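Local coordinates for cellulase (Bacteroides salanitronis, PDB 6WQY), which is the catalytic, family 5 glycoside hydrolase part of a longer protein, an endoglucanase of broad specificity that probably cleaves internal bonds of cellulose and related plant polysaccharides, at residues 49-52 / 58-61; 62-67 / 73-78; 323-328 / 375-380. One frame throughout, in Å; residues are numbered along the deposited sequence. Where two conformers were deposited one is given.

Interaction 1: 49-52 / 58-61; sequences ADET and AATQ
Glu-51 reaches across to Ala-59 and accepts the backbone N-H of that residue on OE2. The bond is of ordinary length, 3.1 Å from Ala-59 N to Glu-51 OE2, and nearly straight, with an N-H...O angle of 169°; the donor meets OE2 almost in line with its C-O bond. An extended chain makes the span possible: CG is anti to the backbone N (chi1 -180°) and CD continues the zigzag (chi2 -176°), which carries the carboxylate to the far segment.

Charge adds a second grip. OE2 also takes a salt bridge from Arg-100 NH2 and a hydrogen bond from Gln-40 NE2, and the same Arg-100 NH2 binds Ala-59 O. Peptide and carboxylate are thus held by one guanidinium as well as by each other, which would be expected to favour the ionised acid.

Van der Waals contacts fill in beside the bond. Ala-58 CA lies 3.5 Å from Glu-51 OE2, and the methyl CG2 of Thr-52 comes within 3.7 Å of Ala-58 N on the more exposed side.

Just beyond, Thr-60 is the N-cap of helix 61-70, its OG1 binding Leu-63 N. The contact therefore ties together the two ends of an irregular excursion between strand 48-49 and that helix, within the first beta-alpha connection of a TIM barrel.

Interaction 2: 62-67 / 73-78; sequences ALFDAL and TSVRIP
Phe-64 and Leu-67, one helical turn apart, close on the two methyls of Val-75. The nearest touch is from Phe-64 CE2 to Val-75 CG1, 3.7 Å, with CG2 of the valine hardly farther from that ring carbon at 3.9 Å; CG1 meets the ring at a slant. Leu-67 CD1 comes to 3.8 Å from Val-75 CG2, the two side chains crossing at about a right angle. CD1 of Leu-67 also sits above one face of the Phe-64 ring, toward its rim, so that phenyl, leucine methyl and valine methyl all touch one another. With CG1 anti to the backbone N (chi1 178°), Val-75 presents both methyls to the helix.

In the next shell, Trp-35 packs on Leu-67 and Val-75, while Val-104 and Ala-108 touch the Phe-64 ring. An alanine in place of Phe-64 would probably open a gap between Val-75, Val-104 and Ala-108 and leave Leu-67 CD1 without the ring beneath it.

Helix 61-70 thus lies outside the barrel against strand 74-77 and its neighbour 34-37, with helix 95-110 next to it; on the inner side of strand 74-77, Arg-76 forms salt bridges with Glu-170 and Glu-309.

Interaction 3: 323-328 / 375-380; sequences FRLYYL and IDVMKR
Val-377 presses its CG2 methyl against the backbone of the opposite helix, 3.7 Å from Leu-325 O, at the tighter part of this helix-helix contact. CG2 stands between the backbone N and the carbonyl carbon of its own residue (CG1 chi1 -56°), and that rotation aims it at the carbonyl. One turn on along helix 318-337, and at the next residue of helix 371-383, the main chains come nearer still: the CA atoms of Leu-328 and Met-378 are 6.3 Å apart, against 6.8 Å for Leu-325 and Val-377. Leu-328 CB meets Met-378 CG there at 4.2 Å, so these two long side chains touch near their bases. Beyond that point Met-378 bends at chi3 (-64°) and packs on Cys-332, while Leu-328 lies on Val-374; all three of Val-377, Leu-328 and Met-378 are buried.

Looser is the side chain of Leu-325, partly exposed: its CB is 4.4 Å from Val-377 CG2, and it rests also on Glu-373 and Val-374. Arg-380, farther along, is exposed and modelled in two conformers.

Helix 318-337 joins strands 305-310 and 342-346, and helix 371-383 follows the last strand, so the contact seats two successive helices of the outer layer side by side. On the far flanks, Tyr-327 makes an edge-to-face stack with Trp-269, while Lys-379 NZ bonds to Ala-70 O at the end of helix 61-70.

The three contacts follow one another along the chain. Interactions 1 and 2 adjoin in sequence, residue 61 ending one and 62 opening the other, with centres 13 Å apart. Interaction 3 lies 19 Å from interaction 2, centre to centre, with about 7 Å between nearest atoms; Phe-360 bridges them, touching Leu-63, Leu-67 and Ile-375, where the last helix of the barrel meets the first. Interactions 1 and 3 are 27 Å apart between centres. Interaction 2 is on the outer side of strand 74-77, but from the inner side Arg-76 reaches toward the C-terminal ends of the fourth and seventh barrel strands, 167-170 and 305-310, where family 5 enzymes carry their catalytic glutamates.

Interaction 1: 49-52 / 58-61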
loop_
_atom_site.group_PDB
_atom_site.type_symbol
_atom_site.label_atom_id
_atom_site.label_comp_id
_atom_site.label_asym_id
_atom_site.label_seq_id
_atom_site.Cartn_x
_atom_site.Cartn_y
_atom_site.Cartn_z
ATOM N N ALA A 49 16.036 3.012 10.118
ATOM C CA ALA A 49 15.716 3.162 8.709
ATOM C C ALA A 49 16.977 3.502 7.934
ATOM O O ALA A 49 17.784 4.317 8.371
ATOM C CB ALA A 49 14.665 4.265 8.543
ATOM N N ASP A 50 17.161 2.841 6.792
ATOM C CA ASP A 50 18.427 2.889 6.054
ATOM C C ASP A 50 18.073 2.581 4.588
ATOM O O ASP A 50 18.029 1.423 4.180
ATOM C CB ASP A 50 19.416 1.907 6.649
ATOM C CG ASP A 50 20.809 2.052 6.088
ATOM O OD1 ASP A 50 20.957 2.589 4.981
ATOM O OD2 ASP A 50 21.760 1.583 6.767
ATOM N N GLU A 51 17.794 3.641 3.840
ATOM C CA GLU A 51 17.195 3.548 2.512
ATOM C C GLU A 51 17.995 2.689 1.543
ATOM O O GLU A 51 17.405 2.060 0.650
ATOM C CB GLU A 51 17.079 4.972 1.963
ATOM C CG GLU A 51 16.465 5.044 0.594
ATOM C CD GLU A 51 16.434 6.448 -0.015
ATOM O OE1 GLU A 51 16.737 7.458 0.679
ATOM O OE2 GLU A 51 16.082 6.528 -1.203
ATOM N N THR A 52 19.311 2.675 1.657
ATOM C CA THR A 52 20.146 1.993 0.681
ATOM C C THR A 52 20.619 0.628 1.167
ATOM O O THR A 52 21.514 0.043 0.543
ATOM C CB THR A 52 21.339 2.867 0.288
ATOM O OG1 THR A 52 22.111 3.187 1.445
ATOM C CG2 THR A 52 20.871 4.155 -0.362
ATOM N N ALA A 58 19.794 5.249 -3.777
ATOM C CA ALA A 58 18.825 6.264 -3.393
ATOM C C ALA A 58 17.900 6.627 -4.545
ATOM O O ALA A 58 18.325 6.788 -5.691
ATOM C CB ALA A 58 19.555 7.511 -2.902
ATOM N N ALA A 59 16.617 6.786 -4.226
ATOM C CA ALA A 59 15.616 7.160 -5.221
ATOM C C ALA A 59 15.845 8.587 -5.701
ATOM O O ALA A 59 16.361 9.435 -4.966
ATOM C CB ALA A 59 14.212 7.018 -4.635
ATOM N N THR A 60 15.419 8.858 -6.943
ATOM C CA THR A 60 15.705 10.115 -7.616
ATOM C C THR A 60 14.482 10.620 -8.374
ATOM O O THR A 60 13.542 9.875 -8.657
ATOM C CB THR A 60 16.798 9.901 -8.666
ATOM O OG1 THR A 60 16.296 8.927 -9.606
ATOM C CG2 THR A 60 18.093 9.424 -8.037
ATOM N N GLN A 61 14.547 11.899 -8.760
ATOM C CA GLN A 61 13.556 12.439 -9.682
ATOM C C GLN A 61 13.503 11.631 -10.969
ATOM O O GLN A 61 12.429 11.433 -11.544
ATOM C CB GLN A 61 13.868 13.903 -9.994
ATOM C CG GLN A 61 12.820 14.573 -10.857
ATOM C CD GLN A 61 11.513 14.719 -10.118
ATOM O OE1 GLN A 61 11.432 15.421 -9.116
ATOM N NE2 GLN A 61 10.499 14.003 -10.563
#

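Interaction 2: 62-67 / 73-78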
loop_
_atom_site.group_PDB
_atom_site.type_symbol
_atom_site.label_atom_id
_atom_site.label_comp_id
_atom_site.label_asym_id
_atom_site.label_seq_id
_atom_site.Cartn_x
_atom_site.Cartn_y
_atom_site.Cartn_z
ATOM N N ALA A 62 14.657 11.163 -11.447
ATOM C CA ALA A 62 14.691 10.413 -12.694
ATOM C C ALA A 62 13.795 9.183 -12.631
ATOM O O ALA A 62 13.145 8.828 -13.621
ATOM C CB ALA A 62 16.123 10.014 -13.046
ATOM N N LEU A 63 13.749 8.506 -11.485
ATOM C CA LEU A 63 12.845 7.366 -11.339
ATOM C C LEU A 63 11.397 7.800 -11.517
ATOM O O LEU A 63 10.632 7.170 -12.251
ATOM C CB LEU A 63 13.024 6.702 -9.972
ATOM C CG LEU A 63 11.935 5.677 -9.632
ATOM C CD1 LEU A 63 11.977 4.459 -10.553
ATOM C CD2 LEU A 63 12.010 5.291 -8.173
ATOM N N PHE A 64 10.989 8.858 -10.822
ATOM C CA PHE A 64 9.591 9.277 -10.866
ATOM C C PHE A 64 9.202 9.782 -12.241
ATOM O O PHE A 64 8.084 9.526 -12.700
ATOM C CB PHE A 64 9.315 10.259 -9.729
ATOM C CG PHE A 64 9.220 9.575 -8.395
ATOM C CD1 PHE A 64 10.355 9.207 -7.696
ATOM C CD2 PHE A 64 7.984 9.259 -7.861
ATOM C CE1 PHE A 64 10.249 8.539 -6.486
ATOM C CE2 PHE A 64 7.868 8.617 -6.656
ATOM C CZ PHE A 64 9.001 8.249 -5.967
ATOM N N ASP A 65 10.119 10.456 -12.935
ATOM C CA ASP A 65 9.851 10.846 -14.308
ATOM C C ASP A 65 9.617 9.618 -15.174
ATOM O O ASP A 65 8.726 9.604 -16.034
ATOM C CB ASP A 65 11.038 11.635 -14.853
ATOM C CG ASP A 65 11.186 13.014 -14.247
ATOM O OD1 ASP A 65 10.286 13.492 -13.533
ATOM O OD2 ASP A 65 12.239 13.645 -14.508
ATOM N N ALA A 66 10.415 8.566 -14.953
ATOM C CA ALA A 66 10.264 7.335 -15.712
ATOM C C ALA A 66 8.935 6.658 -15.402
ATOM O O ALA A 66 8.288 6.121 -16.313
ATOM C CB ALA A 66 11.437 6.393 -15.434
ATOM N N LEU A 67 8.507 6.663 -14.136
ATOM C CA LEU A 67 7.218 6.060 -13.789
ATOM C C LEU A 67 6.080 6.769 -14.518
ATOM O O LEU A 67 5.168 6.128 -15.052
ATOM C CB LEU A 67 7.000 6.143 -12.283
ATOM C CG LEU A 67 7.943 5.292 -11.439
ATOM C CD1 LEU A 67 7.812 5.640 -9.976
ATOM C CD2 LEU A 67 7.687 3.814 -11.646
ATOM N N THR A 73 0.067 6.151 -12.588
ATOM C CA THR A 73 -0.714 7.281 -12.096
ATOM C C THR A 73 -0.301 7.719 -10.700
ATOM O O THR A 73 -0.349 8.922 -10.372
ATOM C CB THR A 73 -2.203 6.888 -12.031
ATOM O OG1 THR A 73 -2.571 6.161 -13.205
ATOM C CG2 THR A 73 -3.096 8.116 -11.857
ATOM N N SER A 74 0.049 6.740 -9.859
ATOM C CA SER A 74 0.208 6.954 -8.432
ATOM C C SER A 74 1.362 6.109 -7.908
ATOM O O SER A 74 1.600 5.005 -8.399
ATOM C CB SER A 74 -1.071 6.530 -7.692
ATOM O OG SER A 74 -2.208 7.215 -8.197
ATOM N N VAL A 75 2.043 6.606 -6.875
ATOM C CA VAL A 75 3.131 5.868 -6.238
ATOM C C VAL A 75 2.880 5.770 -4.748
ATOM O O VAL A 75 2.674 6.790 -4.076
ATOM C CB VAL A 75 4.489 6.544 -6.496
ATOM C CG1 VAL A 75 5.599 5.800 -5.799
ATOM C CG2 VAL A 75 4.759 6.611 -7.979
ATOM N N ARG A 76 2.974 4.554 -4.210
ATOM C CA ARG A 76 2.999 4.352 -2.771
ATOM C C ARG A 76 4.447 4.333 -2.327
ATOM O O ARG A 76 5.286 3.633 -2.912
ATOM C CB ARG A 76 2.273 3.062 -2.406
ATOM C CG ARG A 76 2.222 2.742 -0.913
ATOM C CD ARG A 76 1.180 1.687 -0.641
ATOM N NE ARG A 76 1.079 1.198 0.727
ATOM C CZ ARG A 76 1.705 0.135 1.213
ATOM N NH1 ARG A 76 2.619 -0.513 0.508
ATOM N NH2 ARG A 76 1.396 -0.271 2.438
ATOM N N ILE A 77 4.733 5.137 -1.311
ATOM C CA ILE A 77 6.061 5.352 -0.754
ATOM C C ILE A 77 6.009 4.814 0.673
ATOM O O ILE A 77 5.706 5.557 1.625
ATOM C CB ILE A 77 6.417 6.851 -0.763
ATOM C CG1 ILE A 77 6.358 7.442 -2.176
ATOM C CG2 ILE A 77 7.794 7.069 -0.142
ATOM C CD1 ILE A 77 6.259 8.953 -2.209
ATOM N N PRO A 78 6.290 3.533 0.882
ATOM C CA PRO A 78 6.366 3.013 2.251
ATOM C C PRO A 78 7.507 3.697 2.984
ATOM O O PRO A 78 8.600 3.863 2.433
ATOM C CB PRO A 78 6.620 1.519 2.058
ATOM C CG PRO A 78 6.947 1.312 0.666
ATOM C CD PRO A 78 6.519 2.494 -0.129
#

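Interaction 3: 323-328 / 375-380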
loop_
_atom_site.group_PDB
_atom_site.type_symbol
_atom_site.label_atom_id
_atom_site.label_comp_id
_atom_site.label_asym_id
_atom_site.label_seq_id
_atom_site.Cartn_x
_atom_site.Cartn_y
_atom_site.Cartn_z
ATOM N N PHE A 323 2.697 -16.900 -18.012
ATOM C CA PHE A 323 1.728 -17.032 -16.933
ATOM C C PHE A 323 1.778 -15.853 -15.975
ATOM O O PHE A 323 0.737 -15.442 -15.450
ATOM C CB PHE A 323 1.964 -18.344 -16.187
ATOM C CG PHE A 323 1.549 -19.559 -16.959
ATOM C CD1 PHE A 323 0.236 -20.010 -16.912
ATOM C CD2 PHE A 323 2.459 -20.236 -17.739
ATOM C CE1 PHE A 323 -0.152 -21.119 -17.614
ATOM C CE2 PHE A 323 2.072 -21.351 -18.453
ATOM C CZ PHE A 323 0.762 -21.787 -18.384
ATOM N N ARG A 324 2.976 -15.319 -15.709
ATOM C CA ARG A 324 3.097 -14.152 -14.845
ATOM C C ARG A 324 2.374 -12.950 -15.443
ATOM O O ARG A 324 1.661 -12.219 -14.745
ATOM C CB ARG A 324 4.570 -13.808 -14.627
ATOM C CG ARG A 324 4.767 -12.555 -13.800
ATOM C CD ARG A 324 5.976 -11.771 -14.209
ATOM N NE ARG A 324 6.253 -10.667 -13.299
ATOM C CZ ARG A 324 7.241 -9.794 -13.477
ATOM N NH1 ARG A 324 8.026 -9.874 -14.536
ATOM N NH2 ARG A 324 7.431 -8.834 -12.585
ATOM N N LEU A 325 2.565 -12.712 -16.743
ATOM C CA LEU A 325 1.897 -11.585 -17.382
ATOM C C LEU A 325 0.394 -11.786 -17.390
ATOM O O LEU A 325 -0.367 -10.841 -17.178
ATOM C CB LEU A 325 2.443 -11.341 -18.783
ATOM C CG LEU A 325 3.745 -10.552 -18.803
ATOM C CD1 LEU A 325 4.916 -11.322 -18.227
ATOM C CD2 LEU A 325 4.066 -10.081 -20.216
ATOM N N TYR A 326 -0.058 -13.021 -17.641
ATOM C CA TYR A 326 -1.485 -13.320 -17.560
ATOM C C TYR A 326 -2.028 -13.035 -16.162
ATOM O O TYR A 326 -3.063 -12.377 -16.020
ATOM C CB TYR A 326 -1.751 -14.768 -17.994
ATOM C CG TYR A 326 -3.162 -15.223 -17.693
ATOM C CD1 TYR A 326 -4.260 -14.532 -18.187
ATOM C CD2 TYR A 326 -3.396 -16.326 -16.892
ATOM C CE1 TYR A 326 -5.546 -14.926 -17.892
ATOM C CE2 TYR A 326 -4.678 -16.731 -16.583
ATOM C CZ TYR A 326 -5.753 -16.024 -17.089
ATOM O OH TYR A 326 -7.046 -16.409 -16.803
ATOM N N TYR A 327 -1.344 -13.520 -15.127
ATOM C CA TYR A 327 -1.763 -13.250 -13.756
ATOM C C TYR A 327 -1.901 -11.752 -13.506
ATOM O O TYR A 327 -2.922 -11.284 -12.983
ATOM C CB TYR A 327 -0.747 -13.868 -12.773
ATOM C CG TYR A 327 -1.042 -13.523 -11.330
ATOM C CD1 TYR A 327 -1.906 -14.306 -10.572
ATOM C CD2 TYR A 327 -0.489 -12.405 -10.737
ATOM C CE1 TYR A 327 -2.207 -13.984 -9.260
ATOM C CE2 TYR A 327 -0.782 -12.078 -9.424
ATOM C CZ TYR A 327 -1.636 -12.859 -8.698
ATOM O OH TYR A 327 -1.917 -12.490 -7.395
ATOM N N LEU A 328 -0.874 -10.972 -13.851
ATOM C CA LEU A 328 -0.909 -9.541 -13.572
ATOM C C LEU A 328 -1.999 -8.847 -14.360
ATOM O O LEU A 328 -2.687 -7.964 -13.834
ATOM C CB LEU A 328 0.462 -8.928 -13.853
ATOM C CG LEU A 328 1.569 -9.336 -12.879
ATOM C CD1 LEU A 328 2.900 -8.819 -13.360
ATOM C CD2 LEU A 328 1.290 -8.807 -11.477
ATOM N N ILE A 375 4.355 -3.809 -17.739
ATOM C CA ILE A 375 3.637 -2.554 -17.571
ATOM C C ILE A 375 2.485 -2.464 -18.558
ATOM O O ILE A 375 1.375 -2.056 -18.200
ATOM C CB ILE A 375 4.627 -1.381 -17.702
ATOM C CG1 ILE A 375 5.631 -1.412 -16.546
ATOM C CG2 ILE A 375 3.887 -0.067 -17.758
ATOM C CD1 ILE A 375 6.881 -0.589 -16.772
ATOM N N ASP A 376 2.724 -2.877 -19.804
ATOM C CA ASP A 376 1.677 -2.788 -20.815
ATOM C C ASP A 376 0.459 -3.619 -20.452
ATOM O O ASP A 376 -0.666 -3.182 -20.673
ATOM C CB ASP A 376 2.232 -3.214 -22.175
ATOM C CG ASP A 376 3.153 -2.170 -22.784
ATOM O OD1 ASP A 376 3.191 -1.025 -22.276
ATOM O OD2 ASP A 376 3.837 -2.498 -23.777
ATOM N N VAL A 377 0.649 -4.825 -19.904
ATOM C CA VAL A 377 -0.527 -5.638 -19.582
ATOM C C VAL A 377 -1.281 -5.083 -18.375
ATOM O O VAL A 377 -2.504 -5.188 -18.305
ATOM C CB VAL A 377 -0.221 -7.144 -19.431
ATOM C CG1 VAL A 377 0.437 -7.698 -20.688
ATOM C CG2 VAL A 377 0.608 -7.426 -18.199
ATOM N N MET A 378 -0.561 -4.492 -17.416
ATOM C CA MET A 378 -1.236 -3.886 -16.269
ATOM C C MET A 378 -2.016 -2.652 -16.697
ATOM O O MET A 378 -3.161 -2.454 -16.276
ATOM C CB MET A 378 -0.224 -3.555 -15.159
ATOM C CG MET A 378 0.433 -4.794 -14.576
ATOM S SD MET A 378 1.251 -4.566 -12.992
ATOM C CE MET A 378 2.549 -3.413 -13.445
ATOM N N LYS A 379 -1.428 -1.833 -17.574
ATOM C CA LYS A 379 -2.131 -0.656 -18.071
ATOM C C LYS A 379 -3.380 -1.047 -18.846
ATOM O O LYS A 379 -4.406 -0.364 -18.775
ATOM C CB LYS A 379 -1.219 0.163 -18.983
ATOM C CG LYS A 379 -0.111 0.871 -18.234
ATOM C CD LYS A 379 0.493 2.014 -19.031
ATOM C CE LYS A 379 1.127 1.563 -20.323
ATOM N NZ LYS A 379 1.704 2.738 -21.043
ATOM N N ARG A 380 -3.317 -2.150 -19.591
ATOM C CA ARG A 380 -4.487 -2.591 -20.342
ATOM C C ARG A 380 -5.640 -2.928 -19.407
ATOM O O ARG A 380 -6.804 -2.669 -19.733
ATOM C CB ARG A 380 -4.109 -3.792 -21.206
ATOM C CG ARG A 380 -5.136 -4.185 -22.243
ATOM C CD ARG A 380 -4.449 -4.993 -23.332
ATOM N NE ARG A 380 -3.430 -4.179 -23.989
ATOM C CZ ARG A 380 -2.212 -4.600 -24.319
ATOM N NH1 ARG A 380 -1.828 -5.843 -24.056
ATOM N NH2 ARG A 380 -1.370 -3.760 -24.907
#